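5-oxoprolinase subunit A (Thermus thermophilus, PDB 2DFA) probably cleaves 5-oxoproline to L-glutamate at the cost of ATP, as subunit A of a three-part 5-oxoprolinase complex. Local coordinates at residues Leu27-Ala31 with Glu246-Phe250; Phe71-Met76 with His111-Lys117; Arg168-Arg172 with Ala207-Val213. All coordinates share one frame; numbering follows the deposited sequence. Where two conformers were deposited one is given.

Contact 1: Leu27-Ala31 with Glu246-Phe250; sequences LVSSA and EVRAF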
loop_
_atom_site.group_PDB
_atom_site.type_symbol
_atom_site.label_atom_id
_atom_site.label_comp_id
_atom_site.label_asym_id
_atom_site.label_seq_id
_atom_site.Cartn_x
_atom_site.Cartn_y
_atom_site.Cartn_z
ATOM N N LEU A 27 -25.045 18.003 11.001
ATOM C CA LEU A 27 -24.923 19.450 10.851
ATOM C C LEU A 27 -24.751 19.944 9.413
ATOM O O LEU A 27 -25.086 21.089 9.102
ATOM C CB LEU A 27 -23.740 19.950 11.679
ATOM C CG LEU A 27 -23.676 19.524 13.147
ATOM C CD1 LEU A 27 -22.347 19.962 13.743
ATOM C CD2 LEU A 27 -24.844 20.127 13.915
ATOM N N VAL A 28 -24.227 19.094 8.533
ATOM C CA VAL A 28 -23.990 19.507 7.151
ATOM C C VAL A 28 -25.035 19.006 6.169
ATOM O O VAL A 28 -25.792 18.086 6.476
ATOM C CB VAL A 28 -22.595 19.032 6.675
ATOM C CG1 VAL A 28 -21.520 19.569 7.606
ATOM C CG2 VAL A 28 -22.542 17.517 6.643
ATOM N N SER A 29 -25.081 19.613 4.987
ATOM C CA SER A 29 -26.025 19.182 3.967
ATOM C C SER A 29 -25.337 18.317 2.912
ATOM O O SER A 29 -25.996 17.561 2.213
ATOM C CB SER A 29 -26.720 20.383 3.305
ATOM O OG SER A 29 -25.790 21.303 2.761
ATOM N N SER A 30 -24.013 18.428 2.799
ATOM C CA SER A 30 -23.258 17.620 1.839
ATOM C C SER A 30 -21.942 17.175 2.472
ATOM O O SER A 30 -21.405 17.850 3.348
ATOM C CB SER A 30 -22.966 18.396 0.541
ATOM O OG SER A 30 -24.137 18.621 -0.228
ATOM N N ALA A 31 -21.436 16.027 2.035
ATOM C CA ALA A 31 -20.179 15.508 2.563
ATOM C C ALA A 31 -19.285 15.076 1.403
ATOM O O ALA A 31 -19.774 14.636 0.362
ATOM C CB ALA A 31 -20.448 14.330 3.481
ATOM N N GLU A 246 -31.835 28.739 4.645
ATOM C CA GLU A 246 -32.023 27.299 4.500
ATOM C C GLU A 246 -30.723 26.594 4.130
ATOM O O GLU A 246 -30.077 26.941 3.142
ATOM C CB GLU A 246 -33.070 26.994 3.428
ATOM C CG GLU A 246 -33.650 25.588 3.526
ATOM C CD GLU A 246 -34.474 25.197 2.311
ATOM O OE1 GLU A 246 -35.122 26.084 1.713
ATOM O OE2 GLU A 246 -34.484 23.996 1.962
ATOM N N VAL A 247 -30.343 25.605 4.933
ATOM C CA VAL A 247 -29.136 24.835 4.669
ATOM C C VAL A 247 -29.547 23.597 3.885
ATOM O O VAL A 247 -30.156 22.681 4.431
ATOM C CB VAL A 247 -28.446 24.399 5.980
ATOM C CG1 VAL A 247 -27.201 23.574 5.671
ATOM C CG2 VAL A 247 -28.074 25.620 6.799
ATOM N N ARG A 248 -29.235 23.579 2.594
ATOM C CA ARG A 248 -29.588 22.436 1.766
ATOM C C ARG A 248 -28.569 22.182 0.664
ATOM O O ARG A 248 -27.901 23.098 0.186
ATOM C CB ARG A 248 -30.974 22.629 1.151
ATOM C CG ARG A 248 -31.079 23.798 0.193
ATOM C CD ARG A 248 -32.473 23.875 -0.415
ATOM N NE ARG A 248 -32.824 22.650 -1.127
ATOM C CZ ARG A 248 -33.978 22.452 -1.756
ATOM N NH1 ARG A 248 -34.903 23.404 -1.766
ATOM N NH2 ARG A 248 -34.208 21.301 -2.375
ATOM N N ALA A 249 -28.467 20.920 0.263
ATOM C CA ALA A 249 -27.531 20.514 -0.775
ATOM C C ALA A 249 -27.764 21.296 -2.062
ATOM O O ALA A 249 -28.905 21.515 -2.474
ATOM C CB ALA A 249 -27.670 19.019 -1.032
ATOM N N PHE A 250 -26.672 21.717 -2.692
ATOM C CA PHE A 250 -26.735 22.471 -3.936
ATOM C C PHE A 250 -27.141 21.595 -5.115
ATOM O O PHE A 250 -27.591 22.159 -6.134
ATOM C CB PHE A 250 -25.385 23.143 -4.214
ATOM C CG PHE A 250 -24.210 22.194 -4.206
ATOM C CD1 PHE A 250 -23.923 21.406 -5.317
ATOM C CD2 PHE A 250 -23.375 22.116 -3.095
ATOM C CE1 PHE A 250 -22.811 20.550 -5.326
ATOM C CE2 PHE A 250 -22.262 21.265 -3.089
ATOM C CZ PHE A 250 -21.980 20.483 -4.209
ATOM O OXT PHE A 250 -26.999 20.356 -5.011
#
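Ser29 packs its side chain against the peptide that joins Arg248 to Ala249. This is the close part of the contact. Ser29 CB lies 3.5 Å from Ala249 N, and Ser29 OG lies 3.6 Å from Arg248 C. The backbones come nearest here as well, with Ser29 CA and Ala249 CA 5.2 Å apart. Ser29 OG stands between the backbone N and the carbonyl carbon (chi1 56°). That places it beside the 246-250 segment, but its polar bonds are made with Asp4 OD2 and Leu5 N of strand 2-9. The buried hydroxyl is thus satisfied, while its flank meets backbone and carbon of the C-terminal segment. Val247, the residue before Arg248, brings CG1 to 4.0 Å from Ser29 OG. Ser30 meets Ala249 differently, through OG against CB. In the conformer given, Ser30 OG is 3.6 Å from Ala249 CB and bonds to Asp4 OD2. The contact between the two segments is by van der Waals touch.

The other side is loose. Arg248 starts off away from Ser29 and is exposed, as is Glu246. Arg248 NE and Glu246 OE2 are 3.8 Å apart, a long ion pair held by charge alone. Phe250 only brushes the contact, and its terminal carboxylate is bonded by His106 and Arg159.

The contact belongs to the parallel sheet, where strand 2-9 pairs with both strand 30-34 and strand 246-247. Helix 229-241 packs on Leu27 and Val247, and strand 58-62 touches Ser30 and Ala249 through Ala58.

Contact 2: Phe71-Met76 with His111-Lys117; sequences FGRREM and HGALYLK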
loop_
_atom_site.group_PDB
_atom_site.type_symbol
_atom_site.label_atom_id
_atom_site.label_comp_id
_atom_site.label_asym_id
_atom_site.label_seq_id
_atom_site.Cartn_x
_atom_site.Cartn_y
_atom_site.Cartn_z
ATOM N N PHE A 71 -1.591 11.179 3.878
ATOM C CA PHE A 71 -2.990 11.620 3.906
ATOM C C PHE A 71 -3.327 12.521 2.716
ATOM O O PHE A 71 -4.200 13.394 2.806
ATOM C CB PHE A 71 -3.292 12.358 5.218
ATOM C CG PHE A 71 -4.763 12.452 5.537
ATOM C CD1 PHE A 71 -5.505 11.301 5.799
ATOM C CD2 PHE A 71 -5.404 13.690 5.585
ATOM C CE1 PHE A 71 -6.871 11.379 6.104
ATOM C CE2 PHE A 71 -6.767 13.779 5.889
ATOM C CZ PHE A 71 -7.500 12.620 6.150
ATOM N N GLY A 72 -2.633 12.295 1.604
ATOM C CA GLY A 72 -2.853 13.080 0.401
ATOM C C GLY A 72 -2.610 14.568 0.592
ATOM O O GLY A 72 -3.139 15.386 -0.152
ATOM N N ARG A 73 -1.805 14.921 1.588
ATOM C CA ARG A 73 -1.510 16.324 1.874
ATOM C C ARG A 73 -0.181 16.769 1.276
ATOM O O ARG A 73 0.241 17.910 1.469
ATOM C CB ARG A 73 -1.463 16.548 3.384
ATOM C CG ARG A 73 -2.736 16.175 4.123
ATOM C CD ARG A 73 -3.822 17.207 3.912
ATOM N NE ARG A 73 -4.908 17.055 4.879
ATOM C CZ ARG A 73 -5.956 17.868 4.958
ATOM N NH1 ARG A 73 -6.065 18.897 4.124
ATOM N NH2 ARG A 73 -6.898 17.653 5.869
ATOM N N ARG A 74 0.479 15.872 0.552
ATOM C CA ARG A 74 1.771 16.195 -0.036
ATOM C C ARG A 74 1.745 16.266 -1.557
ATOM O O ARG A 74 1.220 15.377 -2.223
ATOM C CB ARG A 74 2.812 15.164 0.427
ATOM C CG ARG A 74 2.904 15.069 1.950
ATOM C CD ARG A 74 3.992 14.115 2.428
ATOM N NE ARG A 74 3.735 12.720 2.068
ATOM C CZ ARG A 74 4.481 11.705 2.488
ATOM N NH1 ARG A 74 5.520 11.940 3.283
ATOM N NH2 ARG A 74 4.202 10.460 2.112
ATOM N N GLU A 75 2.308 17.340 -2.097
ATOM C CA GLU A 75 2.382 17.537 -3.541
ATOM C C GLU A 75 3.083 16.338 -4.182
ATOM O O GLU A 75 4.107 15.874 -3.677
ATOM C CB GLU A 75 3.160 18.824 -3.840
ATOM C CG GLU A 75 3.766 18.931 -5.246
ATOM C CD GLU A 75 2.730 18.958 -6.358
ATOM O OE1 GLU A 75 1.518 19.027 -6.055
ATOM O OE2 GLU A 75 3.138 18.919 -7.543
ATOM N N MET A 76 2.517 15.838 -5.279
ATOM C CA MET A 76 3.080 14.705 -6.019
ATOM C C MET A 76 3.099 15.047 -7.506
ATOM O O MET A 76 2.103 15.517 -8.058
ATOM C CB MET A 76 2.249 13.430 -5.811
ATOM C CG MET A 76 2.350 12.811 -4.428
ATOM S SD MET A 76 1.549 11.208 -4.325
ATOM C CE MET A 76 2.723 10.164 -5.249
ATOM N N HIS A 111 -9.247 16.496 -2.972
ATOM C CA HIS A 111 -8.758 16.589 -1.598
ATOM C C HIS A 111 -7.308 17.047 -1.469
ATOM O O HIS A 111 -6.473 16.763 -2.330
ATOM C CB HIS A 111 -8.876 15.228 -0.899
ATOM C CG HIS A 111 -8.034 15.115 0.337
ATOM N ND1 HIS A 111 -8.403 15.674 1.542
ATOM C CD2 HIS A 111 -6.811 14.567 0.537
ATOM C CE1 HIS A 111 -7.444 15.476 2.431
ATOM N NE2 HIS A 111 -6.467 14.806 1.846
ATOM N N GLY A 112 -7.032 17.739 -0.363
ATOM C CA GLY A 112 -5.692 18.201 -0.044
ATOM C C GLY A 112 -4.784 18.736 -1.133
ATOM O O GLY A 112 -5.143 19.662 -1.859
ATOM N N ALA A 113 -3.592 18.150 -1.238
ATOM C CA ALA A 113 -2.602 18.592 -2.215
ATOM C C ALA A 113 -3.081 18.538 -3.659
ATOM O O ALA A 113 -2.631 19.334 -4.485
ATOM C CB ALA A 113 -1.312 17.792 -2.053
ATOM N N LEU A 114 -3.980 17.608 -3.976
ATOM C CA LEU A 114 -4.499 17.518 -5.342
ATOM C C LEU A 114 -5.319 18.778 -5.613
ATOM O O LEU A 114 -5.235 19.372 -6.687
ATOM C CB LEU A 114 -5.389 16.276 -5.514
ATOM C CG LEU A 114 -6.047 16.064 -6.891
ATOM C CD1 LEU A 114 -4.990 16.070 -7.999
ATOM C CD2 LEU A 114 -6.816 14.749 -6.889
ATOM N N TYR A 115 -6.113 19.171 -4.621
ATOM C CA TYR A 115 -6.950 20.365 -4.717
ATOM C C TYR A 115 -6.038 21.569 -4.970
ATOM O O TYR A 115 -6.251 22.344 -5.903
ATOM C CB TYR A 115 -7.723 20.550 -3.403
ATOM C CG TYR A 115 -8.791 21.624 -3.426
ATOM C CD1 TYR A 115 -9.958 21.461 -4.174
ATOM C CD2 TYR A 115 -8.645 22.795 -2.681
ATOM C CE1 TYR A 115 -10.959 22.437 -4.177
ATOM C CE2 TYR A 115 -9.639 23.779 -2.677
ATOM C CZ TYR A 115 -10.791 23.592 -3.425
ATOM O OH TYR A 115 -11.778 24.554 -3.414
ATOM N N LEU A 116 -5.007 21.709 -4.139
ATOM C CA LEU A 116 -4.066 22.814 -4.273
ATOM C C LEU A 116 -3.323 22.791 -5.611
ATOM O O LEU A 116 -3.122 23.837 -6.226
ATOM C CB LEU A 116 -3.061 22.798 -3.112
ATOM C CG LEU A 116 -3.656 23.011 -1.715
ATOM C CD1 LEU A 116 -2.545 22.989 -0.668
ATOM C CD2 LEU A 116 -4.403 24.339 -1.673
ATOM N N LYS A 117 -2.913 21.608 -6.063
ATOM C CA LYS A 117 -2.203 21.504 -7.336
ATOM C C LYS A 117 -3.138 21.965 -8.453
ATOM O O LYS A 117 -2.718 22.648 -9.392
ATOM C CB LYS A 117 -1.754 20.058 -7.587
ATOM C CG LYS A 117 -0.828 19.884 -8.791
ATOM C CD LYS A 117 -0.461 18.416 -8.977
ATOM C CE LYS A 117 0.508 18.202 -10.139
ATOM N NZ LYS A 117 1.803 18.904 -9.938
HETATM O O HOH W 1 -4.635 14.697 -2.304
HETATM O O HOH W 2 -0.034 20.242 -4.057
#
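Gly72 O is gripped by two donors. Ala113 N reaches it at 3.0 Å, in the carbonyl plane, and water 1 donates to it at 2.7 Å. The same water donates to His111 O and so ties the loop to it. One residue back, His111 NE2 donates to Phe71 O at 2.8 Å. The oxygen lies near the imidazole plane, and the N-H points at it at 159°.

This bond helps to fix the turn of the imidazole, which also stacks on His38. The imidazole edge faces the Phe71 ring in an offset edge-to-face pair, with the planes at 84°. The Arg73 chain bends at chi2 (-75°) and brings its guanidinium back to the histidine. His111 CE1 then lies over the centre of one guanidinium face, 3.8 Å from Arg73 CZ. Ala113 CB packs on the backbone of Arg74, 3.5 Å from Arg74 C.

Lys117 NZ donates to Glu75 OE2 at 2.7 Å in a salt bridge that uses the syn lone pair. Glu75 OE1 rests along the lysine methylenes and takes a bond from water 2, which also donates to Ala113 O. With an alanine at Lys117, Glu75 OE2 is likely to lose its close positive partner, and the carboxylate would probably turn more freely, held by water 2 and a weak, long pair with Arg120. A neighbouring subunit packs against the loop at Arg74, Glu75 and Met76.

The arrangement joins a loop after strand 58-62 to the N-terminal part of helix 112-120. The donor atoms of His111, Asp8 and His62 converge, consistent with an empty metal site.

Contact 3: Arg168-Arg172 with Ala207-Val213; sequences RAYLR and ALDGGEV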
loop_
_atom_site.group_PDB
_atom_site.type_symbol
_atom_site.label_atom_id
_atom_site.label_comp_id
_atom_site.label_asym_id
_atom_site.label_seq_id
_atom_site.Cartn_x
_atom_site.Cartn_y
_atom_site.Cartn_z
ATOM N N ARG A 168 -11.437 30.388 7.148
ATOM C CA ARG A 168 -10.165 30.871 6.623
ATOM C C ARG A 168 -10.218 32.358 6.318
ATOM O O ARG A 168 -11.235 32.862 5.844
ATOM C CB ARG A 168 -9.794 30.104 5.350
ATOM C CG ARG A 168 -9.512 28.629 5.581
ATOM C CD ARG A 168 -8.270 28.443 6.446
ATOM N NE ARG A 168 -7.073 28.971 5.794
ATOM C CZ ARG A 168 -6.541 28.463 4.686
ATOM N NH1 ARG A 168 -7.095 27.407 4.104
ATOM N NH2 ARG A 168 -5.458 29.014 4.156
ATOM N N ALA A 169 -9.121 33.058 6.592
ATOM C CA ALA A 169 -9.057 34.489 6.328
ATOM C C ALA A 169 -8.833 34.715 4.839
ATOM O O ALA A 169 -8.197 33.901 4.162
ATOM C CB ALA A 169 -7.929 35.128 7.129
ATOM N N TYR A 170 -9.369 35.823 4.339
ATOM C CA TYR A 170 -9.234 36.193 2.938
ATOM C C TYR A 170 -8.370 37.441 2.797
ATOM O O TYR A 170 -8.248 38.231 3.731
ATOM C CB TYR A 170 -10.606 36.478 2.321
ATOM C CG TYR A 170 -11.414 35.248 1.988
ATOM C CD1 TYR A 170 -11.909 34.416 2.991
ATOM C CD2 TYR A 170 -11.695 34.922 0.663
ATOM C CE1 TYR A 170 -12.668 33.285 2.679
ATOM C CE2 TYR A 170 -12.449 33.798 0.338
ATOM C CZ TYR A 170 -12.933 32.986 1.349
ATOM O OH TYR A 170 -13.674 31.877 1.023
ATOM N N LEU A 171 -7.774 37.610 1.623
ATOM C CA LEU A 171 -6.946 38.777 1.347
ATOM C C LEU A 171 -7.716 39.639 0.353
ATOM O O LEU A 171 -8.633 39.151 -0.312
ATOM C CB LEU A 171 -5.606 38.352 0.743
ATOM C CG LEU A 171 -4.741 37.390 1.564
ATOM C CD1 LEU A 171 -3.465 37.086 0.793
ATOM C CD2 LEU A 171 -4.409 38.001 2.917
ATOM N N ARG A 172 -7.354 40.915 0.247
ATOM C CA ARG A 172 -8.041 41.810 -0.680
ATOM C C ARG A 172 -8.067 41.253 -2.099
ATOM O O ARG A 172 -8.993 41.524 -2.862
ATOM C CB ARG A 172 -7.388 43.192 -0.681
ATOM C CG ARG A 172 -7.593 43.968 0.607
ATOM C CD ARG A 172 -7.075 45.392 0.472
ATOM N NE ARG A 172 -7.802 46.154 -0.541
ATOM C CZ ARG A 172 -9.080 46.510 -0.441
ATOM N NH1 ARG A 172 -9.786 46.175 0.631
ATOM N NH2 ARG A 172 -9.653 47.203 -1.414
ATOM N N ALA A 207 -11.502 41.359 4.827
ATOM C CA ALA A 207 -10.189 40.952 4.358
ATOM C C ALA A 207 -9.122 41.194 5.428
ATOM O O ALA A 207 -9.126 42.184 6.151
ATOM C CB ALA A 207 -9.858 41.743 3.093
ATOM N N LEU A 208 -8.209 40.218 5.544
ATOM C CA LEU A 208 -7.167 40.316 6.558
ATOM C C LEU A 208 -6.275 41.548 6.349
ATOM O O LEU A 208 -5.823 42.194 7.289
ATOM C CB LEU A 208 -6.345 39.021 6.492
ATOM C CG LEU A 208 -5.187 38.966 7.497
ATOM C CD1 LEU A 208 -5.669 39.105 8.942
ATOM C CD2 LEU A 208 -4.417 37.642 7.429
ATOM N N ASP A 209 -6.001 41.858 5.065
ATOM C CA ASP A 209 -5.120 42.990 4.781
ATOM C C ASP A 209 -5.889 44.292 4.503
ATOM O O ASP A 209 -5.459 45.157 3.749
ATOM C CB ASP A 209 -4.184 42.630 3.616
ATOM C CG ASP A 209 -4.976 42.221 2.377
ATOM O OD1 ASP A 209 -6.060 41.665 2.548
ATOM O OD2 ASP A 209 -4.463 42.387 1.269
ATOM N N GLY A 210 -7.048 44.446 5.142
ATOM C CA GLY A 210 -7.821 45.667 4.983
ATOM C C GLY A 210 -9.113 45.585 4.195
ATOM O O GLY A 210 -9.169 44.968 3.130
ATOM N N GLY A 211 -10.156 46.220 4.724
ATOM C CA GLY A 211 -11.446 46.237 4.053
ATOM C C GLY A 211 -12.119 44.883 3.921
ATOM O O GLY A 211 -12.049 44.051 4.825
ATOM N N GLU A 212 -12.788 44.669 2.791
ATOM C CA GLU A 212 -13.481 43.408 2.539
ATOM C C GLU A 212 -13.431 43.036 1.066
ATOM O O GLU A 212 -13.063 43.851 0.222
ATOM C CB GLU A 212 -14.938 43.499 2.996
ATOM C CG GLU A 212 -15.699 44.694 2.449
ATOM C CD GLU A 212 -17.122 44.763 2.977
ATOM O OE1 GLU A 212 -17.335 44.395 4.151
ATOM O OE2 GLU A 212 -18.024 45.194 2.226
ATOM N N VAL A 213 -13.808 41.799 0.763
ATOM C CA VAL A 213 -13.803 41.311 -0.609
ATOM C C VAL A 213 -15.094 40.559 -0.921
ATOM O O VAL A 213 -15.758 40.037 -0.026
ATOM C CB VAL A 213 -12.581 40.380 -0.859
ATOM C CG1 VAL A 213 -12.595 39.228 0.129
ATOM C CG2 VAL A 213 -12.598 39.859 -2.290
#
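Asp209 holds its carboxyl group between its own backbone N and carbonyl carbon (chi1 57°), and this turns the carboxylate toward Arg172. The arginine chain is extended at chi2 and bends at chi3 (63°), which carries its guanidinium to the carbonyl of Gly210. Each residue thus reaches the backbone of the opposite segment.

Asp209 OD1 accepts from Arg172 N at 2.7 Å, through its syn lone pair. Asp209 OD2 takes a second, weak share of the same N-H. The charged groups of Arg172 and Asp209 do not meet. Instead Arg172 NH1 donates to Gly210 O at 2.8 Å. The oxygen lies at the guanidinium edge, close to its plane, but the donor stands above the carbonyl plane. The arginine methylenes run over the same carbonyl, with Arg172 CG 3.1 Å from Gly210 O. This region is at the surface.

Nearer Tyr170, Leu208 N donates to Tyr170 O at 2.7 Å. The bond is almost straight, with an N-H...O angle of 172°. Ala207 CA adds a C-H...O contact to the same oxygen at 3.4 Å. Leu171 and Leu208 lie side by side and point the same way, with Leu171 CD2 4.2 Å from Leu208 CB. On another side, in the conformer given, Val213 CG1 touches Tyr170 CB at 4.0 Å. The tyrosine ring continues inward to helix 189-201, and its hydroxyl is hydrogen-bonded to Phe165 N.

Residues 207-210 form a type I beta turn, closed by Gly210 N to Ala207 O. Ala207 N also bonds to Gly211 O. Together they make the connection of a beta hairpin between the antiparallel strands 204-206 and 212-214, against which the loop 168-172 is laid.

Overall arrangement
The three contacts are well separated, with centres 25 to 26 Å apart. Contact 1 joins the C-terminal end of the chain to the start of strand 30-34, and contacts 2 and 3 both fall within the sequence it spans. Contacts 1 and 2 lie on opposite sides of the chain's centre, with nearest atoms about 11 Å apart. Contact 3 is the most peripheral, its centre about 21 Å from that of the chain. Its nearest atoms come within about 7 Å of contact 2 without touching. Contact 2 holds His111 of the possible metal site. Strand 2-9 carries Asp8 of that possible site and also Asp4, which meets contact 1.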